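Local coordinates for glutamate receptor IIB (Drosophila melanogaster, PDB 4WXJ), which is a subunit of the glutamate-gated cation channels of the fly neuromuscular junction, represented here by its ligand-binding domain with glutamate bound, at residues A196-T201 with E219-K224. Residues are numbered along the deposited sequence; the frame is centred on the assembly and turned at random.
With GLU (glutamic acid), chain C.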
# COMPACT_ATOMS: atom_id res chain seq x y z
N ALA A 196 -15.07 2.44 10.54
CA ALA A 196 -14.84 2.43 9.11
C ALA A 196 -13.35 2.62 8.84
O ALA A 196 -12.67 3.33 9.58
CB ALA A 196 -15.66 3.50 8.43
N PHE A 197 -12.85 2.00 7.78
CA PHE A 197 -11.43 2.00 7.49
C PHE A 197 -11.14 2.74 6.19
O PHE A 197 -11.63 2.37 5.13
CB PHE A 197 -10.91 0.56 7.42
CG PHE A 197 -9.41 0.44 7.36
CD1 PHE A 197 -8.62 1.06 8.31
CD2 PHE A 197 -8.80 -0.30 6.37
CE1 PHE A 197 -7.24 0.96 8.26
CE2 PHE A 197 -7.42 -0.42 6.32
CZ PHE A 197 -6.64 0.21 7.27
N LEU A 198 -10.35 3.80 6.30
CA LEU A 198 -9.93 4.57 5.14
C LEU A 198 -8.69 3.93 4.54
O LEU A 198 -7.66 3.80 5.21
CB LEU A 198 -9.68 6.02 5.53
CG LEU A 198 -10.94 6.84 5.80
CD1 LEU A 198 -10.72 7.78 6.97
CD2 LEU A 198 -11.37 7.61 4.56
N MET A 199 -8.78 3.53 3.28
CA MET A 199 -7.73 2.75 2.64
C MET A 199 -7.70 2.97 1.14
O MET A 199 -8.58 3.61 0.57
CB MET A 199 -7.92 1.26 2.95
CG MET A 199 -9.20 0.68 2.37
SD MET A 199 -9.59 -0.96 3.01
CE MET A 199 -8.13 -1.88 2.55
N GLU A 200 -6.67 2.42 0.50
CA GLU A 200 -6.50 2.56 -0.93
C GLU A 200 -7.43 1.62 -1.68
O GLU A 200 -7.70 0.50 -1.24
CB GLU A 200 -5.03 2.30 -1.29
CG GLU A 200 -4.11 3.40 -0.75
CD GLU A 200 -2.64 3.05 -0.86
OE1 GLU A 200 -2.31 1.86 -1.01
OE2 GLU A 200 -1.81 3.99 -0.80
N THR A 201 -7.94 2.10 -2.82
CA THR A 201 -8.99 1.41 -3.56
C THR A 201 -8.57 0.02 -4.03
O THR A 201 -9.39 -0.89 -4.12
CB THR A 201 -9.44 2.23 -4.77
OG1 THR A 201 -8.29 2.61 -5.54
CG2 THR A 201 -10.17 3.48 -4.31
N GLU A 219 -17.54 7.39 -3.37
CA GLU A 219 -16.66 7.26 -4.52
C GLU A 219 -15.20 7.25 -4.11
O GLU A 219 -14.85 7.63 -2.99
CB GLU A 219 -16.91 8.41 -5.51
CG GLU A 219 -18.28 8.41 -6.15
CD GLU A 219 -18.35 7.53 -7.37
OE1 GLU A 219 -17.59 7.77 -8.33
OE2 GLU A 219 -19.18 6.59 -7.38
N SER A 220 -14.34 6.81 -5.02
CA SER A 220 -12.91 6.94 -4.83
C SER A 220 -12.52 8.41 -4.91
O SER A 220 -13.10 9.17 -5.68
CB SER A 220 -12.15 6.13 -5.89
OG SER A 220 -10.75 6.40 -5.84
N PHE A 221 -11.55 8.81 -4.09
CA PHE A 221 -11.02 10.17 -4.15
C PHE A 221 -9.50 10.15 -4.03
O PHE A 221 -8.92 9.21 -3.49
CB PHE A 221 -11.62 11.04 -3.04
CG PHE A 221 -11.51 10.45 -1.67
CD1 PHE A 221 -10.38 10.65 -0.90
CD2 PHE A 221 -12.55 9.69 -1.13
CE1 PHE A 221 -10.28 10.11 0.37
CE2 PHE A 221 -12.45 9.15 0.13
CZ PHE A 221 -11.32 9.36 0.89
N GLY A 222 -8.87 11.19 -4.57
CA GLY A 222 -7.42 11.29 -4.58
C GLY A 222 -6.81 10.61 -5.79
O GLY A 222 -7.46 9.80 -6.45
N GLU A 223 -5.56 10.97 -6.09
CA GLU A 223 -4.80 10.36 -7.17
C GLU A 223 -3.46 9.86 -6.64
O GLU A 223 -2.54 10.65 -6.45
CB GLU A 223 -4.57 11.36 -8.31
CG GLU A 223 -5.82 11.78 -9.06
CD GLU A 223 -5.52 12.78 -10.17
OE1 GLU A 223 -4.41 12.70 -10.76
OE2 GLU A 223 -6.37 13.64 -10.45
N LYS A 224 -3.37 8.55 -6.41
CA LYS A 224 -2.16 7.96 -5.85
C LYS A 224 -1.55 6.94 -6.80
O LYS A 224 -2.22 6.44 -7.70
CB LYS A 224 -2.47 7.32 -4.49
CG LYS A 224 -3.15 8.26 -3.50
CD LYS A 224 -2.33 9.52 -3.21
CE LYS A 224 -3.13 10.55 -2.44
NZ LYS A 224 -2.49 11.89 -2.47
N GLU C . 0.32 2.00 0.14
CA GLU C . 0.36 2.76 1.42
C GLU C . 1.78 3.22 1.72
O GLU C . 2.67 3.08 0.88
CB GLU C . -0.18 1.89 2.56
CG GLU C . -1.69 1.68 2.53
CD GLU C . -2.48 2.85 3.11
OE1 GLU C . -3.72 2.85 2.97
OE2 GLU C . -1.87 3.76 3.71
OXT GLU C . 2.07 3.73 2.80
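In the clamshell ligand-binding domain of ionotropic glutamate receptors, one lobe's mixed sheet lets strand 195-200 and the start of helix 201-208 meet strand 214-230 through side chains, Leu198 touching Phe221 from the strand and Thr201 touching Ser220 from the helix. Strand 108-123 lies between the two strands in the sheet and takes the backbone bonds of Met199 and Thr201, so the contact reaches past it. The Phe221 ring, which also meets Tyr153 and lies on Ile118, receives Leu198 at its edge: CD2 of Leu198 stands 4.1 Å from CZ of Phe221, near the ring plane, and the two side chains cross at about a right angle. At the end of strand 195-200, Glu200 occupies the N-cap position of helix 201-208. Extended beyond CG, its side chain carries the carboxylate to the ligand amine, where OE1 of Glu200 accepts a hydrogen bond from N of the bound glutamate at 2.9 Å and OE2 a weak one. OH of Tyr226 is hydrogen-bonded to OE1 and OG1 of Thr98 to OE2, which should fix the carboxylate's rotation. OG1 of Thr201 is hydrogen-bonded to the backbone N of Gly117, while CG2 of Thr201 meets OG of Ser220 at 3.3 Å.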